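Local atomic coordinates of GrgF (Penicillium sp. sh18, PDB entry 6LZH), a protein that acts as a polyketide transferase of the alpha/beta hydrolase fold in gregatin A biosynthesis, probably fusing two polyketide chains by Claisen condensation. Residues Ala110-Cys115 against Ile135-Leu140; Met233-Glu238 against Asn282-Phe287; Arg8-Phe13 against Arg22-Pro27; Ala34-Pro39 against Leu64-Arg69. One frame throughout, in Å; residues are numbered along the deposited sequence.

How the contacts relate
All four contacts hold strands of one mixed beta sheet. Contacts 1 and 4 are buried parallel strand pairs from its middle, joined directly by a backbone bond from Ala110 N to Ala34 O (2.8 Å); their chemistry is backbone hydrogen bonding with apolar side chains, plus one bridging water in contact 4, and contact 1 carries the catalytic cysteine. Contact 2, also buried, sets strand 232-237, neighbour of 133-137, against helix 277-292 with no hydrogen bond between its segments. Contact 3 is the surface hairpin at the 9-14 edge, where a salt bridge and cation-pi stacking enter; its strand 20-26 pairs with strand 62-66 of contact 4. Contacts 2 and 3 lie farthest apart, about 25 Å between centres.

Contact 1: Ala110-Cys115 against Ile135-Leu140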
loop_
_atom_site.group_PDB
_atom_site.type_symbol
_atom_site.label_atom_id
_atom_site.label_comp_id
_atom_site.label_asym_id
_atom_site.label_seq_id
_atom_site.Cartn_x
_atom_site.Cartn_y
_atom_site.Cartn_z
ATOM N N ALA A 110 15.568 -4.317 -18.032
ATOM C CA ALA A 110 14.324 -5.062 -17.932
ATOM C C ALA A 110 14.153 -5.615 -16.517
ATOM O O ALA A 110 15.105 -5.720 -15.744
ATOM C CB ALA A 110 14.296 -6.188 -18.978
ATOM N N LEU A 111 12.909 -5.919 -16.163
ATOM C CA LEU A 111 12.578 -6.564 -14.903
ATOM C C LEU A 111 12.042 -7.957 -15.195
ATOM O O LEU A 111 11.300 -8.148 -16.164
ATOM C CB LEU A 111 11.518 -5.765 -14.131
ATOM C CG LEU A 111 11.834 -4.302 -13.796
ATOM C CD1 LEU A 111 10.675 -3.693 -12.992
ATOM C CD2 LEU A 111 13.162 -4.212 -13.037
ATOM N N TRP A 112 12.375 -8.908 -14.328
ATOM C CA TRP A 112 11.955 -10.297 -14.477
ATOM C C TRP A 112 11.596 -10.809 -13.093
ATOM O O TRP A 112 12.317 -10.556 -12.132
ATOM C CB TRP A 112 13.092 -11.126 -15.099
ATOM C CG TRP A 112 12.861 -12.603 -15.381
ATOM C CD1 TRP A 112 12.712 -13.193 -16.619
ATOM C CD2 TRP A 112 12.858 -13.671 -14.433
ATOM N NE1 TRP A 112 12.565 -14.557 -16.485
ATOM C CE2 TRP A 112 12.655 -14.878 -15.156
ATOM C CE3 TRP A 112 12.986 -13.730 -13.039
ATOM C CZ2 TRP A 112 12.589 -16.125 -14.525
ATOM C CZ3 TRP A 112 12.909 -14.978 -12.413
ATOM C CH2 TRP A 112 12.718 -16.148 -13.154
ATOM N N GLY A 113 10.496 -11.526 -12.974
ATOM C CA GLY A 113 10.080 -12.008 -11.666
ATOM C C GLY A 113 9.383 -13.341 -11.759
ATOM O O GLY A 113 8.621 -13.597 -12.698
ATOM N N LEU A 114 9.620 -14.189 -10.752
ATOM C CA LEU A 114 8.976 -15.492 -10.639
ATOM C C LEU A 114 8.030 -15.482 -9.442
ATOM O O LEU A 114 8.401 -15.049 -8.348
ATOM C CB LEU A 114 10.024 -16.601 -10.473
ATOM C CG LEU A 114 9.489 -17.998 -10.153
ATOM C CD1 LEU A 114 8.655 -18.571 -11.327
ATOM C CD2 LEU A 114 10.628 -18.934 -9.815
ATOM N N CYS A 115 6.805 -15.954 -9.649
ATOM C CA CYS A 115 5.840 -16.163 -8.561
ATOM C C CYS A 115 5.565 -14.810 -7.909
ATOM O O CYS A 115 5.144 -13.874 -8.612
ATOM C CB CYS A 115 6.395 -17.264 -7.640
ATOM S SG CYS A 115 5.359 -17.638 -6.171
ATOM N N ILE A 135 9.085 -9.029 -17.542
ATOM C CA ILE A 135 8.654 -10.418 -17.708
ATOM C C ILE A 135 8.183 -10.954 -16.363
ATOM O O ILE A 135 8.930 -10.908 -15.375
ATOM C CB ILE A 135 9.787 -11.310 -18.252
ATOM C CG1 ILE A 135 10.278 -10.799 -19.619
ATOM C CG2 ILE A 135 9.299 -12.784 -18.306
ATOM C CD1 ILE A 135 11.617 -11.474 -20.073
ATOM N N ALA A 136 6.957 -11.487 -16.331
ATOM C CA ALA A 136 6.409 -12.128 -15.139
ATOM C C ALA A 136 6.214 -13.614 -15.420
ATOM O O ALA A 136 5.491 -13.986 -16.349
ATOM C CB ALA A 136 5.085 -11.476 -14.720
ATOM N N VAL A 137 6.867 -14.457 -14.630
ATOM C CA VAL A 137 6.766 -15.906 -14.765
ATOM C C VAL A 137 5.928 -16.452 -13.620
ATOM O O VAL A 137 6.288 -16.286 -12.447
ATOM C CB VAL A 137 8.151 -16.566 -14.780
ATOM C CG1 VAL A 137 7.983 -18.059 -14.888
ATOM C CG2 VAL A 137 9.017 -15.997 -15.914
ATOM N N ALA A 138 4.823 -17.143 -13.969
ATOM C CA ALA A 138 3.861 -17.696 -13.035
ATOM C C ALA A 138 3.560 -16.735 -11.881
ATOM O O ALA A 138 3.701 -17.122 -10.711
ATOM C CB ALA A 138 4.354 -19.045 -12.516
ATOM N N PRO A 139 3.142 -15.490 -12.156
ATOM C CA PRO A 139 3.000 -14.510 -11.068
ATOM C C PRO A 139 1.905 -14.880 -10.083
ATOM O O PRO A 139 0.845 -15.387 -10.457
ATOM C CB PRO A 139 2.657 -13.210 -11.799
ATOM C CG PRO A 139 2.040 -13.650 -13.109
ATOM C CD PRO A 139 2.872 -14.884 -13.475
ATOM N N LEU A 140 2.176 -14.610 -8.805
ATOM C CA LEU A 140 1.178 -14.791 -7.753
ATOM C C LEU A 140 0.277 -13.561 -7.755
ATOM O O LEU A 140 0.759 -12.443 -7.561
ATOM C CB LEU A 140 1.870 -14.978 -6.400
ATOM C CG LEU A 140 1.132 -14.939 -5.055
ATOM C CD1 LEU A 140 -0.209 -15.641 -5.119
ATOM C CD2 LEU A 140 2.020 -15.606 -4.012
#
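Trp112 and Val137 meet obliquely on one face of the parallel strand pair 108-114 and 133-137: Val137 CG2 sits above the indole, off towards its rim, 3.8 Å from Trp112 CZ2. At the pyrrole end Ile135 CG2 comes equally near to Trp112 CD1. The indole leans over both residues because Trp112 CG is anti to its own N (chi1 -178°), and NE1 finds its acceptor in Gln284 OE1. Leu114 continues the row, with CD1 3.7 Å from Val137 CG1. An alanine here lacks the indole, which would probably open a gap over Ile135 and Val137 and leave Gln284 OE1 without its donor. Between the chains a regular parallel ladder runs, its straightest bond from Val137 N to Gly113 O (2.7 Å, 173° at the hydrogen). Just past its strand, Cys115 N still binds Val137 O at 2.9 Å, whereas Leu140 N approaches Cys115 O from above the carbonyl plane. Cys115, the active-site cysteine, has positive phi (62°) at the N-cap of helix 116-127, as in the strained turn of a nucleophile elbow; its side chain touches His269, and Ala138 touches Asp240, consistent with a Cys-His-Asp triad. Helix 116-127 completes the beta-alpha-beta crossover and covers Leu111 and Ala136, helix 277-292 covers Ala110 and Ile135, and strand 32-38 flanks 108-114.

Contact 2: Met233-Glu238 against Asn282-Phe287; sequences MMVTPE and NRQLDF
Met233 and Phe287 mark the closest backbone approach, 7.7 Å between their CA atoms, where strand 233-237 runs nearly antiparallel to helix 282-287, the two axes 10.5 Å apart at 170°. Side chains fill most of that spacing, with no hydrogen bond between the segments. Met233 CB stands over the centre of the Phe287 ring, 3.6 Å from its centroid and 8° off the normal, a CH-pi contact. With CG anti to the backbone N (chi1 175°) and the rest of the chain extended, Met233 runs back past the ring in the direction opposite to the phenylalanine side chain. Its SD therefore lies obliquely above the ring, displaced toward Phe287 CB and CG, a Met-aromatic contact with SD 3.7 Å from Phe287 CB, and its methyl CE reaches back to the preceding helical turn. There CE rests 3.7 Å from Arg283 CG and over one face of the guanidinium, with Gln284 CG nearby. Val235 meets Gln284 at about a right angle, CG2 being 3.8 Å from NE2, the amide OE1 being taken by Trp112 of strand 108-114. This is strand-to-helix packing of the alpha/beta sandwich. Helix 277-292 also spreads over strand 133-137, Gln284 and Phe287 both touching Ile135; strand 233-237 is bonded to that strand on one side and to strand 259-264 on the other, while helix 245-254 covers Met234 and Thr236.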
loop_
_atom_site.group_PDB
_atom_site.type_symbol
_atom_site.label_atom_id
_atom_site.label_comp_id
_atom_site.label_asym_id
_atom_site.label_seq_id
_atom_site.Cartn_x
_atom_site.Cartn_y
_atom_site.Cartn_z
ATOM N N MET A 233 5.590 -9.143 -20.698
ATOM C CA MET A 233 5.361 -10.524 -21.081
ATOM C C MET A 233 4.953 -11.331 -19.863
ATOM O O MET A 233 5.614 -11.266 -18.821
ATOM C CB MET A 233 6.614 -11.134 -21.703
ATOM C CG MET A 233 6.446 -12.584 -21.992
ATOM S SD MET A 233 7.934 -13.206 -22.838
ATOM C CE MET A 233 7.433 -14.901 -23.132
ATOM N N MET A 234 3.889 -12.113 -19.995
ATOM C CA MET A 234 3.547 -13.065 -18.954
ATOM C C MET A 234 3.836 -14.475 -19.432
ATOM O O MET A 234 3.537 -14.827 -20.585
ATOM C CB MET A 234 2.077 -12.969 -18.547
ATOM C CG MET A 234 1.817 -13.751 -17.258
ATOM S SD MET A 234 0.120 -13.543 -16.714
ATOM C CE MET A 234 0.098 -11.821 -16.201
ATOM N N VAL A 235 4.389 -15.282 -18.532
ATOM C CA VAL A 235 4.719 -16.681 -18.803
ATOM C C VAL A 235 3.961 -17.534 -17.803
ATOM O O VAL A 235 4.304 -17.570 -16.610
ATOM C CB VAL A 235 6.225 -16.943 -18.731
ATOM C CG1 VAL A 235 6.516 -18.423 -18.981
ATOM C CG2 VAL A 235 6.938 -16.051 -19.739
ATOM N N THR A 236 2.922 -18.212 -18.286
ATOM C CA THR A 236 1.915 -18.818 -17.426
ATOM C C THR A 236 1.909 -20.324 -17.650
ATOM O O THR A 236 1.615 -20.777 -18.769
ATOM C CB THR A 236 0.532 -18.217 -17.720
ATOM O OG1 THR A 236 0.499 -16.847 -17.295
ATOM C CG2 THR A 236 -0.564 -18.982 -17.002
ATOM N N PRO A 237 2.229 -21.133 -16.642
ATOM C CA PRO A 237 2.062 -22.579 -16.794
ATOM C C PRO A 237 0.590 -22.891 -17.014
ATOM O O PRO A 237 -0.284 -22.257 -16.419
ATOM C CB PRO A 237 2.582 -23.144 -15.466
ATOM C CG PRO A 237 3.467 -22.030 -14.873
ATOM C CD PRO A 237 2.746 -20.769 -15.306
ATOM N N GLU A 238 0.319 -23.836 -17.925
ATOM C CA GLU A 238 -1.069 -24.155 -18.268
ATOM C C GLU A 238 -1.815 -24.759 -17.086
ATOM O O GLU A 238 -3.020 -24.523 -16.920
ATOM C CB GLU A 238 -1.126 -25.108 -19.466
ATOM C CG GLU A 238 -2.526 -25.693 -19.761
ATOM C CD GLU A 238 -2.507 -26.805 -20.823
ATOM O OE1 GLU A 238 -1.416 -27.229 -21.256
ATOM O OE2 GLU A 238 -3.593 -27.278 -21.214
ATOM N N ASN A 282 14.741 -18.968 -24.485
ATOM C CA ASN A 282 14.929 -18.384 -25.819
ATOM C C ASN A 282 13.754 -17.506 -26.206
ATOM O O ASN A 282 13.932 -16.449 -26.830
ATOM C CB ASN A 282 15.111 -19.476 -26.862
ATOM C CG ASN A 282 16.552 -19.854 -27.027
ATOM O OD1 ASN A 282 17.427 -19.000 -26.904
ATOM N ND2 ASN A 282 16.818 -21.137 -27.282
ATOM N N ARG A 283 12.545 -17.938 -25.849
ATOM C CA ARG A 283 11.343 -17.148 -26.115
ATOM C C ARG A 283 11.395 -15.810 -25.383
ATOM O O ARG A 283 11.144 -14.755 -25.980
ATOM C CB ARG A 283 10.111 -17.962 -25.717
ATOM C CG ARG A 283 8.793 -17.176 -25.642
ATOM C CD ARG A 283 8.296 -16.724 -27.026
ATOM N NE ARG A 283 6.985 -16.094 -26.913
ATOM C CZ ARG A 283 5.856 -16.781 -26.787
ATOM N NH1 ARG A 283 5.889 -18.104 -26.783
ATOM N NH2 ARG A 283 4.694 -16.144 -26.669
ATOM N N GLN A 284 11.755 -15.834 -24.093
ATOM C CA GLN A 284 11.874 -14.606 -23.310
ATOM C C GLN A 284 13.014 -13.739 -23.823
ATOM O O GLN A 284 12.900 -12.514 -23.861
ATOM C CB GLN A 284 12.095 -14.939 -21.832
ATOM C CG GLN A 284 10.874 -15.577 -21.173
ATOM C CD GLN A 284 11.174 -16.157 -19.801
ATOM O OE1 GLN A 284 12.002 -15.634 -19.061
ATOM N NE2 GLN A 284 10.497 -17.256 -19.458
ATOM N N LEU A 285 14.125 -14.363 -24.206
ATOM C CA LEU A 285 15.222 -13.621 -24.813
ATOM C C LEU A 285 14.780 -12.939 -26.110
ATOM O O LEU A 285 15.151 -11.787 -26.377
ATOM C CB LEU A 285 16.391 -14.575 -25.061
ATOM C CG LEU A 285 17.545 -13.962 -25.847
ATOM C CD1 LEU A 285 18.267 -12.982 -24.942
ATOM C CD2 LEU A 285 18.477 -15.073 -26.329
ATOM N N ASP A 286 13.980 -13.627 -26.923
ATOM C CA ASP A 286 13.485 -13.023 -28.158
ATOM C C ASP A 286 12.577 -11.831 -27.860
ATOM O O ASP A 286 12.663 -10.788 -28.521
ATOM C CB ASP A 286 12.735 -14.075 -28.985
ATOM C CG ASP A 286 12.426 -13.593 -30.387
ATOM O OD1 ASP A 286 13.381 -13.452 -31.175
ATOM O OD2 ASP A 286 11.238 -13.322 -30.696
ATOM N N PHE A 287 11.703 -11.973 -26.861
ATOM C CA PHE A 287 10.886 -10.852 -26.403
ATOM C C PHE A 287 11.756 -9.659 -26.035
ATOM O O PHE A 287 11.515 -8.537 -26.485
ATOM C CB PHE A 287 10.040 -11.297 -25.212
ATOM C CG PHE A 287 9.339 -10.172 -24.507
ATOM C CD1 PHE A 287 8.161 -9.648 -25.009
ATOM C CD2 PHE A 287 9.852 -9.641 -23.331
ATOM C CE1 PHE A 287 7.499 -8.604 -24.345
ATOM C CE2 PHE A 287 9.185 -8.592 -22.664
ATOM C CZ PHE A 287 8.032 -8.082 -23.172
#

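Contact 3: Arg8-Phe13 against Arg22-Pro27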
loop_
_atom_site.group_PDB
_atom_site.type_symbol
_atom_site.label_atom_id
_atom_site.label_comp_id
_atom_site.label_asym_id
_atom_site.label_seq_id
_atom_site.Cartn_x
_atom_site.Cartn_y
_atom_site.Cartn_z
ATOM N N ARG A 8 30.437 -14.198 -11.017
ATOM C CA ARG A 8 29.429 -13.466 -10.278
ATOM C C ARG A 8 30.100 -12.632 -9.193
ATOM O O ARG A 8 31.158 -13.002 -8.683
ATOM C CB ARG A 8 28.466 -14.496 -9.699
ATOM C CG ARG A 8 27.469 -14.054 -8.695
ATOM C CD ARG A 8 26.908 -15.328 -8.094
ATOM N NE ARG A 8 27.574 -15.658 -6.843
ATOM C CZ ARG A 8 27.331 -16.757 -6.135
ATOM N NH1 ARG A 8 26.437 -17.646 -6.562
ATOM N NH2 ARG A 8 27.976 -16.962 -4.993
ATOM N N SER A 9 29.498 -11.481 -8.870
ATOM C CA SER A 9 29.994 -10.576 -7.839
ATOM C C SER A 9 28.951 -10.405 -6.742
ATOM O O SER A 9 27.747 -10.394 -7.008
ATOM C CB SER A 9 30.323 -9.178 -8.401
ATOM O OG SER A 9 31.491 -9.185 -9.183
ATOM N N ASP A 10 29.416 -10.275 -5.502
ATOM C CA ASP A 10 28.543 -9.844 -4.420
ATOM C C ASP A 10 28.383 -8.334 -4.513
ATOM O O ASP A 10 29.377 -7.607 -4.631
ATOM C CB ASP A 10 29.131 -10.210 -3.062
ATOM C CG ASP A 10 29.158 -11.698 -2.796
ATOM O OD1 ASP A 10 28.602 -12.505 -3.571
ATOM O OD2 ASP A 10 29.744 -12.064 -1.769
ATOM N N VAL A 11 27.144 -7.853 -4.453
ATOM C CA VAL A 11 26.861 -6.427 -4.558
ATOM C C VAL A 11 25.834 -6.057 -3.492
ATOM O O VAL A 11 25.118 -6.906 -2.952
ATOM C CB VAL A 11 26.341 -6.016 -5.965
ATOM C CG1 VAL A 11 27.418 -6.152 -7.031
ATOM C CG2 VAL A 11 25.085 -6.845 -6.351
ATOM N N GLU A 12 25.771 -4.765 -3.183
ATOM C CA GLU A 12 24.709 -4.259 -2.332
ATOM C C GLU A 12 24.342 -2.853 -2.782
ATOM O O GLU A 12 25.116 -2.170 -3.455
ATOM C CB GLU A 12 25.094 -4.295 -0.843
ATOM C CG GLU A 12 26.499 -3.887 -0.517
ATOM C CD GLU A 12 26.805 -3.972 0.978
ATOM O OE1 GLU A 12 26.757 -5.083 1.549
ATOM O OE2 GLU A 12 27.100 -2.917 1.565
ATOM N N PHE A 13 23.123 -2.444 -2.448
ATOM C CA PHE A 13 22.683 -1.104 -2.801
ATOM C C PHE A 13 21.697 -0.643 -1.742
ATOM O O PHE A 13 21.150 -1.455 -0.985
ATOM C CB PHE A 13 22.071 -1.042 -4.217
ATOM C CG PHE A 13 20.818 -1.902 -4.394
ATOM C CD1 PHE A 13 20.924 -3.271 -4.669
ATOM C CD2 PHE A 13 19.550 -1.333 -4.306
ATOM C CE1 PHE A 13 19.783 -4.060 -4.846
ATOM C CE2 PHE A 13 18.397 -2.104 -4.482
ATOM C CZ PHE A 13 18.513 -3.470 -4.753
ATOM N N ARG A 22 21.169 -6.857 -0.552
ATOM C CA ARG A 22 22.374 -7.525 -1.027
ATOM C C ARG A 22 22.014 -8.575 -2.057
ATOM O O ARG A 22 20.927 -9.164 -2.017
ATOM C CB ARG A 22 23.148 -8.156 0.151
ATOM C CG ARG A 22 23.593 -7.114 1.188
ATOM C CD ARG A 22 24.388 -7.672 2.380
ATOM N NE ARG A 22 24.795 -6.582 3.273
ATOM C CZ ARG A 22 24.021 -6.051 4.222
ATOM N NH1 ARG A 22 22.803 -6.519 4.447
ATOM N NH2 ARG A 22 24.473 -5.051 4.966
ATOM N N GLY A 23 22.934 -8.802 -2.981
ATOM C CA GLY A 23 22.650 -9.732 -4.038
ATOM C C GLY A 23 23.872 -10.028 -4.867
ATOM O O GLY A 23 25.014 -9.815 -4.443
ATOM N N TRP A 24 23.597 -10.513 -6.066
ATOM C CA TRP A 24 24.609 -11.015 -6.974
ATOM C C TRP A 24 24.467 -10.304 -8.300
ATOM O O TRP A 24 23.356 -10.134 -8.807
ATOM C CB TRP A 24 24.472 -12.527 -7.205
ATOM C CG TRP A 24 24.877 -13.371 -6.047
ATOM C CD1 TRP A 24 25.895 -13.122 -5.165
ATOM C CD2 TRP A 24 24.295 -14.615 -5.650
ATOM N NE1 TRP A 24 25.969 -14.130 -4.241
ATOM C CE2 TRP A 24 24.997 -15.059 -4.512
ATOM C CE3 TRP A 24 23.232 -15.393 -6.138
ATOM C CZ2 TRP A 24 24.686 -16.254 -3.858
ATOM C CZ3 TRP A 24 22.925 -16.578 -5.488
ATOM C CH2 TRP A 24 23.652 -16.998 -4.356
ATOM N N LEU A 25 25.603 -9.921 -8.864
ATOM C CA LEU A 25 25.684 -9.328 -10.183
ATOM C C LEU A 25 26.330 -10.341 -11.120
ATOM O O LEU A 25 27.415 -10.849 -10.823
ATOM C CB LEU A 25 26.505 -8.039 -10.121
ATOM C CG LEU A 25 26.759 -7.294 -11.426
ATOM C CD1 LEU A 25 25.458 -6.784 -11.981
ATOM C CD2 LEU A 25 27.733 -6.135 -11.172
ATOM N N PHE A 26 25.657 -10.650 -12.235
ATOM C CA PHE A 26 26.183 -11.528 -13.286
ATOM C C PHE A 26 26.518 -10.667 -14.502
ATOM O O PHE A 26 25.654 -10.427 -15.367
ATOM C CB PHE A 26 25.186 -12.635 -13.658
ATOM C CG PHE A 26 24.824 -13.557 -12.509
ATOM C CD1 PHE A 26 23.924 -13.147 -11.525
ATOM C CD2 PHE A 26 25.383 -14.833 -12.410
ATOM C CE1 PHE A 26 23.594 -13.989 -10.467
ATOM C CE2 PHE A 26 25.037 -15.683 -11.366
ATOM C CZ PHE A 26 24.149 -15.261 -10.396
ATOM N N PRO A 27 27.747 -10.153 -14.604
ATOM C CA PRO A 27 28.063 -9.205 -15.677
ATOM C C PRO A 27 28.185 -9.881 -17.026
ATOM O O PRO A 27 28.808 -10.937 -17.162
ATOM C CB PRO A 27 29.409 -8.608 -15.240
ATOM C CG PRO A 27 29.982 -9.614 -14.318
ATOM C CD PRO A 27 28.816 -10.217 -13.593
HETATM O O HOH W 1 27.354 -4.068 4.251
#
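Arg8 lays its guanidinium flat on the indole of Trp24, the two planes 7° apart and CZ 3.3 Å from Trp24 CE2, a cation-pi stack on the outer strand pair of the sheet. The extended start of the arginine chain sets CD over the five-membered ring and CG over a face of Phe26; the bend at chi3 (97°) then lays the guanidinium on the indole. The indole edge is turned to Asp10, whose OD1 is in the ring plane, 3.2 Å from Trp24 NE1. On the opposite face of the hairpin Val11 CG1 packs 3.7 Å from Leu25 CB, at about a right angle. Farther along, Glu12 and Arg22 lie side by side in a salt bridge; its hydrogen bond, from Arg22 NE to Glu12 OE1, is weak (3.0 Å, 134° at the hydrogen), and a water links Glu12 OE2 to Arg22 NH2. Asp75 gives Arg22 a second carboxylate, at NH1. Paired backbone bonds join Ser9 with Leu25 and Val11 with Gly23, the hydrogen-bonded pairs of an antiparallel beta hairpin. Strand 9-14 forms one border of the sheet within this chain, strand 20-26 pairs inward with 62-66, helix 84-99 receives Val11 and Leu25, and helix 49-58 covers Trp24 and Phe26.

Contact 4: Ala34-Pro39 against Leu64-Arg69; sequences ALIMSP and LLYDPR
Leu64 N donates to Leu35 O at 2.8 Å and Leu64 O accepts from Met37 N at the same distance, so both polar backbone atoms of Leu64 are spent on strand 32-38. These are parallel neighbours of the alpha/beta hydrolase sheet, joined through helix 49-58 in a beta-alpha-beta crossover. Past Met37 the strands spread, and a water bridges the opening by donating to Met37 O and Tyr66 O; it also lies 3.2 Å above the centre of the Tyr66 ring plane. Tyr66 N, by contrast, is buried without a partner. Ile36 CG2 meets the phenol obliquely, 3.7 Å from Tyr66 CE2, and the ring rises beside it because Tyr66 CG lies between its own N and carbonyl carbon (chi1 69°). On the other face of the sheet Leu65 CD1 tucks under Met37, 3.6 Å from its O and close to its CB. Helix 84-99 covers Ile36 and Tyr66, and helix 49-58 covers Met37 and Leu65. A glycine in place of Pro39 would probably leave Pro68 without its apolar mate and free the chain after the strand to flex. The two proline rings meet through their methylenes, Pro39 CG lying 4.0 Å from Pro68 CD.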
loop_
_atom_site.group_PDB
_atom_site.type_symbol
_atom_site.label_atom_id
_atom_site.label_comp_id
_atom_site.label_asym_id
_atom_site.label_seq_id
_atom_site.Cartn_x
_atom_site.Cartn_y
_atom_site.Cartn_z
ATOM N N ALA A 34 20.305 -5.273 -19.572
ATOM C CA ALA A 34 20.394 -5.742 -18.192
ATOM C C ALA A 34 19.021 -6.181 -17.693
ATOM O O ALA A 34 17.976 -5.810 -18.252
ATOM C CB ALA A 34 20.962 -4.672 -17.254
ATOM N N LEU A 35 19.046 -6.958 -16.607
ATOM C CA LEU A 35 17.856 -7.604 -16.061
ATOM C C LEU A 35 17.973 -7.686 -14.547
ATOM O O LEU A 35 18.992 -8.157 -14.019
ATOM C CB LEU A 35 17.682 -9.008 -16.644
ATOM C CG LEU A 35 16.351 -9.707 -16.402
ATOM C CD1 LEU A 35 15.250 -9.019 -17.178
ATOM C CD2 LEU A 35 16.459 -11.176 -16.820
ATOM N N ILE A 36 16.926 -7.229 -13.861
ATOM C CA ILE A 36 16.798 -7.327 -12.411
ATOM C C ILE A 36 15.772 -8.414 -12.112
ATOM O O ILE A 36 14.602 -8.295 -12.508
ATOM C CB ILE A 36 16.379 -5.987 -11.786
ATOM C CG1 ILE A 36 17.369 -4.880 -12.166
ATOM C CG2 ILE A 36 16.245 -6.134 -10.270
ATOM C CD1 ILE A 36 16.942 -3.502 -11.690
ATOM N N MET A 37 16.201 -9.462 -11.405
ATOM C CA MET A 37 15.404 -10.671 -11.203
ATOM C C MET A 37 14.902 -10.758 -9.765
ATOM O O MET A 37 15.679 -10.581 -8.818
ATOM C CB MET A 37 16.228 -11.915 -11.555
ATOM C CG MET A 37 16.659 -11.922 -13.031
ATOM S SD MET A 37 17.820 -13.250 -13.414
ATOM C CE MET A 37 16.779 -14.715 -13.233
ATOM N N SER A 38 13.609 -11.050 -9.604
ATOM C CA SER A 38 12.957 -11.082 -8.301
ATOM C C SER A 38 12.464 -12.496 -8.025
ATOM O O SER A 38 11.812 -13.105 -8.895
ATOM C CB SER A 38 11.758 -10.104 -8.247
ATOM O OG SER A 38 12.158 -8.752 -8.334
ATOM N N PRO A 39 12.722 -13.037 -6.823
ATOM C CA PRO A 39 12.419 -14.448 -6.555
ATOM C C PRO A 39 11.001 -14.663 -6.053
ATOM O O PRO A 39 10.237 -13.700 -5.890
ATOM C CB PRO A 39 13.460 -14.822 -5.485
ATOM C CG PRO A 39 13.661 -13.538 -4.725
ATOM C CD PRO A 39 13.491 -12.409 -5.730
ATOM N N LEU A 64 21.080 -8.705 -12.275
ATOM C CA LEU A 64 21.109 -8.392 -10.849
ATOM C C LEU A 64 20.085 -9.285 -10.157
ATOM O O LEU A 64 18.896 -9.269 -10.505
ATOM C CB LEU A 64 20.775 -6.915 -10.587
ATOM C CG LEU A 64 20.618 -6.542 -9.102
ATOM C CD1 LEU A 64 21.944 -6.727 -8.299
ATOM C CD2 LEU A 64 20.078 -5.131 -8.947
ATOM N N LEU A 65 20.543 -10.079 -9.198
ATOM C CA LEU A 65 19.677 -10.979 -8.448
ATOM C C LEU A 65 19.877 -10.662 -6.978
ATOM O O LEU A 65 20.987 -10.821 -6.467
ATOM C CB LEU A 65 20.051 -12.436 -8.763
ATOM C CG LEU A 65 19.365 -13.585 -8.063
ATOM C CD1 LEU A 65 17.874 -13.389 -8.157
ATOM C CD2 LEU A 65 19.803 -14.933 -8.691
ATOM N N TYR A 66 18.832 -10.206 -6.292
ATOM C CA TYR A 66 19.043 -9.746 -4.927
ATOM C C TYR A 66 17.981 -10.258 -3.965
ATOM O O TYR A 66 16.894 -10.678 -4.368
ATOM C CB TYR A 66 19.139 -8.224 -4.871
ATOM C CG TYR A 66 17.896 -7.405 -5.140
ATOM C CD1 TYR A 66 16.921 -7.235 -4.158
ATOM C CD2 TYR A 66 17.745 -6.728 -6.340
ATOM C CE1 TYR A 66 15.818 -6.456 -4.379
ATOM C CE2 TYR A 66 16.634 -5.922 -6.579
ATOM C CZ TYR A 66 15.672 -5.789 -5.589
ATOM O OH TYR A 66 14.564 -4.995 -5.801
ATOM N N ASP A 67 18.344 -10.257 -2.676
ATOM C CA ASP A 67 17.423 -10.680 -1.631
ATOM C C ASP A 67 16.525 -9.503 -1.284
ATOM O O ASP A 67 17.038 -8.408 -1.000
ATOM C CB ASP A 67 18.174 -11.168 -0.380
ATOM C CG ASP A 67 18.819 -12.535 -0.576
ATOM O OD1 ASP A 67 18.186 -13.406 -1.198
ATOM O OD2 ASP A 67 19.941 -12.761 -0.081
ATOM N N PRO A 68 15.206 -9.654 -1.362
ATOM C CA PRO A 68 14.314 -8.563 -0.956
ATOM C C PRO A 68 14.497 -8.239 0.519
ATOM O O PRO A 68 15.144 -8.965 1.277
ATOM C CB PRO A 68 12.912 -9.116 -1.243
ATOM C CG PRO A 68 13.133 -10.221 -2.240
ATOM C CD PRO A 68 14.462 -10.813 -1.892
ATOM N N ARG A 69 13.925 -7.106 0.919
ATOM C CA ARG A 69 13.938 -6.693 2.311
ATOM C C ARG A 69 13.551 -7.838 3.235
ATOM O O ARG A 69 12.555 -8.528 3.002
ATOM C CB ARG A 69 12.956 -5.535 2.504
ATOM C CG ARG A 69 13.146 -4.828 3.817
ATOM C CD ARG A 69 12.291 -5.397 4.921
ATOM N NE ARG A 69 10.888 -5.032 4.790
ATOM C CZ ARG A 69 9.953 -5.438 5.639
ATOM N NH1 ARG A 69 8.684 -5.069 5.473
ATOM N NH2 ARG A 69 10.292 -6.232 6.651
HETATM O O HOH W 2 15.191 -9.223 -6.270
#